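Sesquisabinene B synthase 2 (Santalum album, PDB 6A2C) probably cyclises farnesyl diphosphate to the sesquiterpene sesquisabinene B, using divalent magnesium or manganese ions held at its active site. Local coordinates at residues Asn460-Ser465 with Lys476-Tyr481; Val88-Leu93 with Ala224-Asp229; Ile283-Tyr288 with Met304-Gly309. All blocks are in the same frame, centred on the assembly; numbering follows the deposited sequence.

Contact 1. Residues Asn460-Ser465 with Lys476-Tyr481; sequences NDLGTS and KSIQCY. With MG (magnesium ion), chain F; FPP (farnesyl diphosphate), chain C.
A buried polar contact between Asp461 and Ser477 joins the C-terminal end of helix 447-462 to the first turn of helix 477-485, beside the diphosphate end of the active site. Asp461 OD2 takes a bond from Ser477 N at 2.9 Å and another from Ser477 OG at 2.8 Å. The two donors arrive from opposite faces of the carboxylate plane, both on its anti side. Ser477 can supply both because its OG turns back beside its own N (chi1 -64°). Tyr409 also bonds to OD2 and Arg457 pairs with OD1, so a short acid suits this spot, where the helix start would probably favour its negative charge.

The sequence NDLGT begins the second metal-binding motif of class I terpene synthases, the NSE/DTE motif. Its Asn460 binds magnesium through OD1 at 2.4 Å, while ND2 donates to FPP O1A. Two diphosphate oxygens and three waters complete six ligands, and one of these waters also donates to Asp461 OD1, which makes Asp461 a second-shell residue. Thr464 OG1 donates to Asp461 O. The Lys476 side chain crosses that of Asp461 at about a right angle, CD 3.7 Å from Asp461 OD1; its length, with the bend at the second torsion, lets NZ reach FPP O3B at 3.0 Å. On the apolar flank, Leu462 CD2 meets Ile478 CD1 at 3.9 Å.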
loop_
_atom_site.group_PDB
_atom_site.type_symbol
_atom_site.label_atom_id
_atom_site.label_comp_id
_atom_site.label_asym_id
_atom_site.label_seq_id
_atom_site.Cartn_x
_atom_site.Cartn_y
_atom_site.Cartn_z
ATOM N N ASN A 460 14.981 -10.545 25.793
ATOM C CA ASN A 460 15.633 -9.365 25.182
ATOM C C ASN A 460 16.746 -8.877 26.127
ATOM O O ASN A 460 17.888 -8.701 25.657
ATOM C CB ASN A 460 14.645 -8.258 24.813
ATOM C CG ASN A 460 15.266 -7.028 24.178
ATOM O OD1 ASN A 460 15.661 -6.101 24.877
ATOM N ND2 ASN A 460 15.163 -6.910 22.866
ATOM N N ASP A 461 16.464 -8.753 27.420
ATOM C CA ASP A 461 17.450 -8.226 28.402
ATOM C C ASP A 461 18.656 -9.161 28.559
ATOM O O ASP A 461 19.754 -8.669 28.796
ATOM C CB ASP A 461 16.763 -7.928 29.730
ATOM C CG ASP A 461 15.912 -6.676 29.700
ATOM O OD1 ASP A 461 15.684 -6.144 28.607
ATOM O OD2 ASP A 461 15.490 -6.256 30.771
ATOM N N LEU A 462 18.444 -10.461 28.430
ATOM C CA LEU A 462 19.524 -11.460 28.601
ATOM C C LEU A 462 20.434 -11.487 27.369
ATOM O O LEU A 462 21.579 -11.864 27.519
ATOM C CB LEU A 462 18.883 -12.831 28.814
ATOM C CG LEU A 462 18.420 -13.157 30.229
ATOM C CD1 LEU A 462 17.645 -14.462 30.236
ATOM C CD2 LEU A 462 19.594 -13.236 31.187
ATOM N N GLY A 463 19.928 -11.093 26.208
ATOM C CA GLY A 463 20.709 -11.160 24.960
ATOM C C GLY A 463 21.754 -10.066 24.851
ATOM O O GLY A 463 22.527 -10.094 23.890
ATOM N N THR A 464 21.777 -9.142 25.801
ATOM C CA THR A 464 22.713 -7.996 25.761
ATOM C C THR A 464 24.110 -8.417 26.223
ATOM O O THR A 464 24.198 -9.086 27.256
ATOM C CB THR A 464 22.157 -6.826 26.586
ATOM O OG1 THR A 464 22.268 -7.140 27.974
ATOM C CG2 THR A 464 20.716 -6.506 26.260
ATOM N N SER A 465 25.153 -7.997 25.498
ATOM C CA SER A 465 26.573 -8.300 25.834
ATOM C C SER A 465 27.027 -7.484 27.045
ATOM O O SER A 465 26.221 -6.675 27.516
ATOM C CB SER A 465 27.409 -7.906 24.648
ATOM O OG SER A 465 27.126 -6.574 24.251
ATOM N N LYS A 476 17.816 -2.408 33.111
ATOM C CA LYS A 476 17.633 -3.714 32.435
ATOM C C LYS A 476 17.472 -4.767 33.549
ATOM O O LYS A 476 17.860 -4.448 34.675
ATOM C CB LYS A 476 18.687 -4.010 31.360
ATOM C CG LYS A 476 18.779 -3.044 30.187
ATOM C CD LYS A 476 17.564 -3.020 29.285
ATOM C CE LYS A 476 17.529 -1.801 28.386
ATOM N NZ LYS A 476 16.227 -1.634 27.701
ATOM N N SER A 477 16.982 -5.970 33.245
ATOM C CA SER A 477 16.620 -7.028 34.228
ATOM C C SER A 477 17.829 -7.366 35.116
ATOM O O SER A 477 17.667 -7.351 36.317
ATOM C CB SER A 477 16.096 -8.276 33.554
ATOM O OG SER A 477 14.884 -7.998 32.870
ATOM N N ILE A 478 18.978 -7.724 34.533
ATOM C CA ILE A 478 20.102 -8.289 35.332
ATOM C C ILE A 478 20.531 -7.226 36.351
ATOM O O ILE A 478 20.620 -7.554 37.536
ATOM C CB ILE A 478 21.267 -8.753 34.440
ATOM C CG1 ILE A 478 20.880 -9.954 33.575
ATOM C CG2 ILE A 478 22.480 -9.071 35.294
ATOM C CD1 ILE A 478 21.831 -10.237 32.439
ATOM N N GLN A 479 20.723 -5.986 35.902
ATOM C CA GLN A 479 21.263 -4.906 36.749
ATOM C C GLN A 479 20.235 -4.553 37.821
ATOM O O GLN A 479 20.655 -4.228 38.962
ATOM C CB GLN A 479 21.659 -3.697 35.907
ATOM C CG GLN A 479 22.433 -2.645 36.695
ATOM C CD GLN A 479 23.771 -3.108 37.231
ATOM O OE1 GLN A 479 24.050 -2.961 38.415
ATOM N NE2 GLN A 479 24.620 -3.647 36.361
ATOM N N CYS A 480 18.937 -4.605 37.492
ATOM C CA CYS A 480 17.879 -4.245 38.460
ATOM C C CYS A 480 17.958 -5.248 39.607
ATOM O O CYS A 480 17.873 -4.836 40.757
ATOM C CB CYS A 480 16.480 -4.227 37.843
ATOM S SG CYS A 480 16.146 -2.703 36.937
ATOM N N TYR A 481 18.153 -6.523 39.286
ATOM C CA TYR A 481 18.258 -7.586 40.300
ATOM C C TYR A 481 19.590 -7.476 41.060
ATOM O O TYR A 481 19.574 -7.762 42.276
ATOM C CB TYR A 481 18.126 -8.967 39.680
ATOM C CG TYR A 481 18.084 -10.059 40.707
ATOM C CD1 TYR A 481 16.939 -10.293 41.444
ATOM C CD2 TYR A 481 19.202 -10.826 40.980
ATOM C CE1 TYR A 481 16.880 -11.302 42.389
ATOM C CE2 TYR A 481 19.166 -11.835 41.931
ATOM C CZ TYR A 481 18.005 -12.065 42.642
ATOM O OH TYR A 481 17.962 -13.058 43.562
HETATM MG MG MG F . 16.571 -3.956 24.509
HETATM C C1 FPP C . 14.229 -3.500 19.736
HETATM O O1 FPP C . 15.433 -3.432 20.512
HETATM C C2 FPP C . 13.262 -4.578 20.130
HETATM C C3 FPP C . 11.999 -4.312 20.451
HETATM C C4 FPP C . 11.448 -2.913 20.446
HETATM C C5 FPP C . 11.050 -5.379 20.923
HETATM C C6 FPP C . 9.787 -5.536 20.105
HETATM C C7 FPP C . 9.977 -6.391 18.891
HETATM C C8 FPP C . 10.221 -5.985 17.654
HETATM C C10 FPP C . 10.425 -4.562 17.271
HETATM C C9 FPP C . 10.260 -6.949 16.516
HETATM C C11 FPP C . 8.921 -7.022 15.856
HETATM C C12 FPP C . 8.100 -8.197 16.282
HETATM C C13 FPP C . 7.048 -8.730 15.667
HETATM C C14 FPP C . 6.242 -9.852 16.252
HETATM C C15 FPP C . 6.565 -8.269 14.324
HETATM P PA FPP C . 15.590 -2.749 21.989
HETATM O O1A FPP C . 16.292 -3.913 22.644
HETATM O O2A FPP C . 16.095 -1.279 22.178
HETATM O O3A FPP C . 14.161 -2.687 22.786
HETATM P PB FPP C . 14.158 -1.944 24.317
HETATM O O1B FPP C . 14.708 -0.515 24.184
HETATM O O2B FPP C . 12.715 -1.942 24.783
HETATM O O3B FPP C . 15.015 -2.804 25.199
HETATM O O HOH W 1 19.611 -7.259 31.740
HETATM O O HOH W 2 17.005 -4.784 26.463
HETATM O O HOH W 3 17.811 -2.199 24.620
HETATM O O HOH W 4 18.117 -5.478 24.170
#

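Contact 2. Residues Val88-Leu93 with Ala224-Asp229; sequences VRRLGL and ARWFID
Arg90, in the last turn of helix 78-90, lays its aliphatic part over the ring of Phe227 on helix 220-232. Its CD sits over one face, 3.6 Å from the ring centroid and 16° off the normal, a CH-pi contact, and its guanidinium plane is turned only 21° from the ring. Phe227 CG lies anti to its backbone N, which carries the ring across to Arg90 and Leu91. A long side chain with an apolar stem and a charged end fits here: the stem covers the phenyl face, NE pairs with Glu223, and NH2 comes within 3.8 Å of Trp226 CZ3. Arg90 O receives a CA-H...O contact from Ala224 CA at 3.3 Å.

Leu91 CD2 reaches Phe227 CD2 at 3.6 Å and Ile228 CG1 at 3.8 Å, so one methyl touches both side chains, as a branched apolar residue can, while CG lies at the phenyl edge.

At Gly92 CA is 3.7 Å from Ala224 CB, with no space for a side chain beside that methyl. Its phi of 85° is easily reached without one. With Leu93 N bonded to Val88 O and Gly92 N to Arg89 O, this turn is a Schellman motif ending a helix in the mainly helical N-terminal domain of plant terpene synthases.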
loop_
_atom_site.group_PDB
_atom_site.type_symbol
_atom_site.label_atom_id
_atom_site.label_comp_id
_atom_site.label_asym_id
_atom_site.label_seq_id
_atom_site.Cartn_x
_atom_site.Cartn_y
_atom_site.Cartn_z
ATOM N N VAL A 88 7.616 -34.628 10.802
ATOM C CA VAL A 88 6.685 -33.752 10.029
ATOM C C VAL A 88 6.668 -32.351 10.677
ATOM O O VAL A 88 6.727 -31.336 9.947
ATOM C CB VAL A 88 5.279 -34.377 9.974
ATOM C CG1 VAL A 88 4.232 -33.404 9.476
ATOM C CG2 VAL A 88 5.256 -35.646 9.148
ATOM N N ARG A 89 6.622 -32.304 11.998
ATOM C CA ARG A 89 6.542 -31.028 12.781
ATOM C C ARG A 89 7.830 -30.238 12.570
ATOM O O ARG A 89 7.787 -29.027 12.271
ATOM C CB ARG A 89 6.347 -31.324 14.270
ATOM C CG ARG A 89 6.410 -30.102 15.186
ATOM C CD ARG A 89 7.806 -29.893 15.737
ATOM N NE ARG A 89 7.990 -28.781 16.657
ATOM C CZ ARG A 89 7.828 -28.849 17.958
ATOM N NH1 ARG A 89 7.418 -29.977 18.522
ATOM N NH2 ARG A 89 8.096 -27.789 18.695
ATOM N N ARG A 90 8.952 -30.927 12.656
ATOM C CA ARG A 90 10.282 -30.277 12.644
ATOM C C ARG A 90 10.617 -29.768 11.245
ATOM O O ARG A 90 11.280 -28.721 11.137
ATOM C CB ARG A 90 11.316 -31.259 13.181
ATOM C CG ARG A 90 11.922 -30.835 14.496
ATOM C CD ARG A 90 13.312 -31.396 14.536
ATOM N NE ARG A 90 14.365 -30.514 14.982
ATOM C CZ ARG A 90 15.138 -30.794 16.019
ATOM N NH1 ARG A 90 14.890 -31.902 16.693
ATOM N NH2 ARG A 90 16.138 -29.981 16.376
ATOM N N LEU A 91 10.115 -30.447 10.209
ATOM C CA LEU A 91 10.199 -29.988 8.811
ATOM C C LEU A 91 9.274 -28.798 8.548
ATOM O O LEU A 91 9.242 -28.330 7.386
ATOM C CB LEU A 91 9.827 -31.139 7.879
ATOM C CG LEU A 91 10.864 -32.251 7.839
ATOM C CD1 LEU A 91 10.286 -33.447 7.100
ATOM C CD2 LEU A 91 12.186 -31.778 7.241
ATOM N N GLY A 92 8.474 -28.379 9.530
ATOM C CA GLY A 92 7.608 -27.203 9.354
ATOM C C GLY A 92 6.276 -27.518 8.694
ATOM O O GLY A 92 5.668 -26.589 8.177
ATOM N N LEU A 93 5.784 -28.757 8.766
ATOM C CA LEU A 93 4.646 -29.191 7.916
ATOM C C LEU A 93 3.401 -29.481 8.744
ATOM O O LEU A 93 2.381 -29.846 8.127
ATOM C CB LEU A 93 5.045 -30.447 7.140
ATOM C CG LEU A 93 6.172 -30.264 6.136
ATOM C CD1 LEU A 93 6.533 -31.608 5.507
ATOM C CD2 LEU A 93 5.778 -29.256 5.086
ATOM N N ALA A 224 12.437 -25.246 10.571
ATOM C CA ALA A 224 12.123 -26.023 9.354
ATOM C C ALA A 224 13.300 -25.929 8.380
ATOM O O ALA A 224 13.687 -26.977 7.797
ATOM C CB ALA A 224 10.834 -25.557 8.731
ATOM N N ARG A 225 13.851 -24.734 8.170
ATOM C CA ARG A 225 14.913 -24.591 7.156
ATOM C C ARG A 225 16.156 -25.364 7.599
ATOM O O ARG A 225 16.806 -26.004 6.735
ATOM C CB ARG A 225 15.267 -23.129 6.903
ATOM C CG ARG A 225 16.314 -22.971 5.811
ATOM C CD ARG A 225 15.818 -23.495 4.474
ATOM N NE ARG A 225 16.870 -23.494 3.453
ATOM C CZ ARG A 225 17.745 -24.476 3.236
ATOM N NH1 ARG A 225 17.760 -25.564 3.987
ATOM N NH2 ARG A 225 18.611 -24.367 2.243
ATOM N N TRP A 226 16.535 -25.243 8.873
ATOM C CA TRP A 226 17.711 -25.943 9.427
ATOM C C TRP A 226 17.490 -27.461 9.335
ATOM O O TRP A 226 18.446 -28.235 8.977
ATOM C CB TRP A 226 17.940 -25.499 10.865
ATOM C CG TRP A 226 19.124 -26.148 11.496
ATOM C CD1 TRP A 226 20.421 -25.738 11.399
ATOM C CD2 TRP A 226 19.150 -27.381 12.225
ATOM N NE1 TRP A 226 21.232 -26.552 12.143
ATOM C CE2 TRP A 226 20.484 -27.579 12.638
ATOM C CE3 TRP A 226 18.163 -28.257 12.692
ATOM C CZ2 TRP A 226 20.856 -28.647 13.446
ATOM C CZ3 TRP A 226 18.541 -29.337 13.455
ATOM C CH2 TRP A 226 19.866 -29.517 13.835
ATOM N N PHE A 227 16.307 -27.912 9.733
ATOM C CA PHE A 227 16.054 -29.357 9.892
ATOM C C PHE A 227 15.926 -30.047 8.520
ATOM O O PHE A 227 16.160 -31.261 8.468
ATOM C CB PHE A 227 14.813 -29.618 10.731
ATOM C CG PHE A 227 14.642 -31.065 11.067
ATOM C CD1 PHE A 227 15.548 -31.711 11.875
ATOM C CD2 PHE A 227 13.644 -31.795 10.478
ATOM C CE1 PHE A 227 15.441 -33.078 12.089
ATOM C CE2 PHE A 227 13.502 -33.145 10.737
ATOM C CZ PHE A 227 14.399 -33.779 11.548
ATOM N N ILE A 228 15.469 -29.353 7.490
ATOM C CA ILE A 228 15.465 -29.901 6.100
ATOM C C ILE A 228 16.893 -30.361 5.742
ATOM O O ILE A 228 17.071 -31.554 5.391
ATOM C CB ILE A 228 14.885 -28.898 5.095
ATOM C CG1 ILE A 228 13.361 -28.847 5.205
ATOM C CG2 ILE A 228 15.331 -29.252 3.679
ATOM C CD1 ILE A 228 12.747 -27.655 4.532
ATOM N N ASP A 229 17.904 -29.525 5.976
ATOM C CA ASP A 229 19.326 -29.925 5.784
ATOM C C ASP A 229 19.669 -31.124 6.672
ATOM O O ASP A 229 20.286 -32.078 6.160
ATOM C CB ASP A 229 20.282 -28.765 6.049
ATOM C CG ASP A 229 20.134 -27.677 5.017
ATOM O OD1 ASP A 229 19.405 -27.904 4.065
ATOM O OD2 ASP A 229 20.663 -26.591 5.237
#

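Contact 3. Residues Ile283-Tyr288 with Met304-Gly309; sequences IQSYMY and MEAKVG. With FPP (farnesyl diphosphate), chain C.
Ser285 pushes its hydroxyl against the backbone of helix 299-321, where OG donates to Ala306 O at 2.6 Å and lies 3.2 Å from Gly309 CA. The donor lies in the plane of the Ala306 carbonyl, on a lone pair, with a C=O...donor angle of 119°. With chi1 at 174° the hydroxyl extends away from its own N and across the interface. Serine suits the site, short enough for close helices and with a hydroxyl that the Ala306 carbonyl satisfies. Gly309 suits the place because a side chain there would collide with this oxygen. Ala306, also small, faces helix 281-292 with its methyl, and Tyr286 CD1 meets Ala306 CB at 4.0 Å, the methyl lying in the ring plane at its edge. The phenol end of Tyr286 is held by Glu259 on helix 239-270.

Such small residues let the two helix segments approach to 8.1 Å between axes, their directions 135° apart. Helix 299-321 is the one that carries the aspartate-rich DDxxD motif of the class I terpene synthase fold further along, and here the pair forms part of the wall of the pocket for the farnesyl chain. Tyr288, its OH bonded to Ser532 and to Val528 O, sets its ring beside the terminal isoprene unit, CD1 lying 3.3 Å from FPP C14. Backbone oxygens also line the farnesyl chain: Gly309 O is 3.3 Å from FPP C10 and Glu305 O 3.4 Å from FPP C15. Their partial negative charge could help to steady carbocations formed during cyclisation.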
loop_
_atom_site.group_PDB
_atom_site.type_symbol
_atom_site.label_atom_id
_atom_site.label_comp_id
_atom_site.label_asym_id
_atom_site.label_seq_id
_atom_site.Cartn_x
_atom_site.Cartn_y
_atom_site.Cartn_z
ATOM N N ILE A 283 13.056 -4.910 7.863
ATOM C CA ILE A 283 13.451 -6.306 7.531
ATOM C C ILE A 283 13.526 -7.119 8.831
ATOM O O ILE A 283 13.043 -8.271 8.843
ATOM C CB ILE A 283 14.760 -6.398 6.726
ATOM C CG1 ILE A 283 15.055 -7.844 6.335
ATOM C CG2 ILE A 283 15.937 -5.842 7.494
ATOM C CD1 ILE A 283 14.073 -8.404 5.306
ATOM N N GLN A 284 14.089 -6.557 9.897
ATOM C CA GLN A 284 14.151 -7.262 11.194
ATOM C C GLN A 284 12.730 -7.513 11.725
ATOM O O GLN A 284 12.511 -8.608 12.280
ATOM C CB GLN A 284 15.066 -6.530 12.166
ATOM C CG GLN A 284 16.482 -6.456 11.596
ATOM C CD GLN A 284 17.579 -6.201 12.601
ATOM O OE1 GLN A 284 17.700 -5.111 13.155
ATOM N NE2 GLN A 284 18.439 -7.195 12.785
ATOM N N SER A 285 11.819 -6.537 11.631
ATOM C CA SER A 285 10.431 -6.756 12.119
ATOM C C SER A 285 9.824 -7.934 11.350
ATOM O O SER A 285 9.216 -8.838 11.966
ATOM C CB SER A 285 9.601 -5.511 11.986
ATOM O OG SER A 285 8.249 -5.772 12.322
ATOM N N TYR A 286 10.004 -7.943 10.029
ATOM C CA TYR A 286 9.387 -8.965 9.162
ATOM C C TYR A 286 10.003 -10.318 9.503
ATOM O O TYR A 286 9.262 -11.279 9.678
ATOM C CB TYR A 286 9.476 -8.604 7.677
ATOM C CG TYR A 286 8.751 -9.626 6.848
ATOM C CD1 TYR A 286 7.378 -9.738 6.889
ATOM C CD2 TYR A 286 9.463 -10.591 6.148
ATOM C CE1 TYR A 286 6.723 -10.739 6.173
ATOM C CE2 TYR A 286 8.827 -11.587 5.435
ATOM C CZ TYR A 286 7.450 -11.662 5.448
ATOM O OH TYR A 286 6.845 -12.678 4.749
ATOM N N MET A 287 11.318 -10.379 9.692
ATOM C CA MET A 287 11.985 -11.656 10.031
ATOM C C MET A 287 11.415 -12.202 11.339
ATOM O O MET A 287 11.206 -13.410 11.435
ATOM C CB MET A 287 13.500 -11.510 10.110
ATOM C CG MET A 287 14.069 -11.435 8.715
ATOM S SD MET A 287 15.850 -11.202 8.697
ATOM C CE MET A 287 16.394 -12.712 9.489
ATOM N N TYR A 288 11.147 -11.334 12.296
ATOM C CA TYR A 288 10.572 -11.703 13.600
ATOM C C TYR A 288 9.117 -12.144 13.401
ATOM O O TYR A 288 8.723 -13.163 13.994
ATOM C CB TYR A 288 10.667 -10.531 14.573
ATOM C CG TYR A 288 10.444 -10.955 15.998
ATOM C CD1 TYR A 288 9.191 -11.359 16.429
ATOM C CD2 TYR A 288 11.468 -10.937 16.918
ATOM C CE1 TYR A 288 8.966 -11.767 17.734
ATOM C CE2 TYR A 288 11.251 -11.302 18.236
ATOM C CZ TYR A 288 10.011 -11.773 18.630
ATOM O OH TYR A 288 9.786 -12.129 19.934
ATOM N N MET A 304 0.446 -6.764 8.816
ATOM C CA MET A 304 0.079 -5.707 9.787
ATOM C C MET A 304 0.978 -5.830 11.025
ATOM O O MET A 304 1.417 -4.794 11.545
ATOM C CB MET A 304 -1.402 -5.773 10.122
ATOM C CG MET A 304 -2.249 -5.170 8.984
ATOM S SD MET A 304 -4.000 -5.162 9.288
ATOM C CE MET A 304 -4.447 -6.839 8.841
ATOM N N GLU A 305 1.240 -7.039 11.494
ATOM C CA GLU A 305 2.091 -7.221 12.690
ATOM C C GLU A 305 3.488 -6.690 12.359
ATOM O O GLU A 305 4.121 -6.103 13.262
ATOM C CB GLU A 305 2.127 -8.680 13.143
ATOM C CG GLU A 305 0.801 -9.199 13.636
ATOM C CD GLU A 305 0.335 -8.587 14.941
ATOM O OE1 GLU A 305 1.141 -8.548 15.906
ATOM O OE2 GLU A 305 -0.810 -8.141 14.974
ATOM N N ALA A 306 3.977 -6.932 11.141
ATOM C CA ALA A 306 5.334 -6.510 10.736
ATOM C C ALA A 306 5.371 -4.985 10.715
ATOM O O ALA A 306 6.413 -4.400 11.106
ATOM C CB ALA A 306 5.737 -7.099 9.400
ATOM N N LYS A 307 4.305 -4.349 10.237
ATOM C CA LYS A 307 4.244 -2.868 10.230
ATOM C C LYS A 307 4.337 -2.349 11.670
ATOM O O LYS A 307 5.113 -1.418 11.921
ATOM C CB LYS A 307 2.961 -2.361 9.593
ATOM C CG LYS A 307 2.868 -2.526 8.083
ATOM C CD LYS A 307 1.588 -1.988 7.547
ATOM C CE LYS A 307 1.549 -1.951 6.039
ATOM N NZ LYS A 307 0.279 -1.347 5.631
ATOM N N VAL A 308 3.559 -2.903 12.584
ATOM C CA VAL A 308 3.590 -2.466 14.011
ATOM C C VAL A 308 5.000 -2.698 14.580
ATOM O O VAL A 308 5.549 -1.776 15.148
ATOM C CB VAL A 308 2.511 -3.193 14.815
ATOM C CG1 VAL A 308 2.564 -2.825 16.275
ATOM C CG2 VAL A 308 1.138 -2.929 14.225
ATOM N N GLY A 309 5.623 -3.845 14.321
ATOM C CA GLY A 309 6.983 -4.120 14.808
ATOM C C GLY A 309 8.021 -3.165 14.240
ATOM O O GLY A 309 8.910 -2.736 14.997
HETATM C C1 FPP C . 14.229 -3.500 19.736
HETATM O O1 FPP C . 15.433 -3.432 20.512
HETATM C C2 FPP C . 13.262 -4.578 20.130
HETATM C C3 FPP C . 11.999 -4.312 20.451
HETATM C C4 FPP C . 11.448 -2.913 20.446
HETATM C C5 FPP C . 11.050 -5.379 20.923
HETATM C C6 FPP C . 9.787 -5.536 20.105
HETATM C C7 FPP C . 9.977 -6.391 18.891
HETATM C C8 FPP C . 10.221 -5.985 17.654
HETATM C C10 FPP C . 10.425 -4.562 17.271
HETATM C C9 FPP C . 10.260 -6.949 16.516
HETATM C C11 FPP C . 8.921 -7.022 15.856
HETATM C C12 FPP C . 8.100 -8.197 16.282
HETATM C C13 FPP C . 7.048 -8.730 15.667
HETATM C C14 FPP C . 6.242 -9.852 16.252
HETATM C C15 FPP C . 6.565 -8.269 14.324
HETATM P PA FPP C . 15.590 -2.749 21.989
HETATM O O1A FPP C . 16.292 -3.913 22.644
HETATM O O2A FPP C . 16.095 -1.279 22.178
HETATM O O3A FPP C . 14.161 -2.687 22.786
HETATM P PB FPP C . 14.158 -1.944 24.317
HETATM O O1B FPP C . 14.708 -0.515 24.184
HETATM O O2B FPP C . 12.715 -1.942 24.783
HETATM O O3B FPP C . 15.015 -2.804 25.199
#

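Overall arrangement
Along the chain the contacts come in series: contact 2 closes first, then contact 3, then contact 1. Contact 1, between helices 447-462 and 477-485, and contact 3, between helices 281-292 and 299-321, both lie in the metal-binding domain; their centres are 23 Å apart and their nearest atoms about 7 Å. Both touch the same farnesyl diphosphate, so two contacts border the bound substrate, one at the diphosphate and one along the hydrocarbon. Contact 2 joins helices 78-90 and 220-232, away from the metal sites, with its centre 32 Å from that of contact 1, across the chain's centre, and 23 Å from that of contact 3.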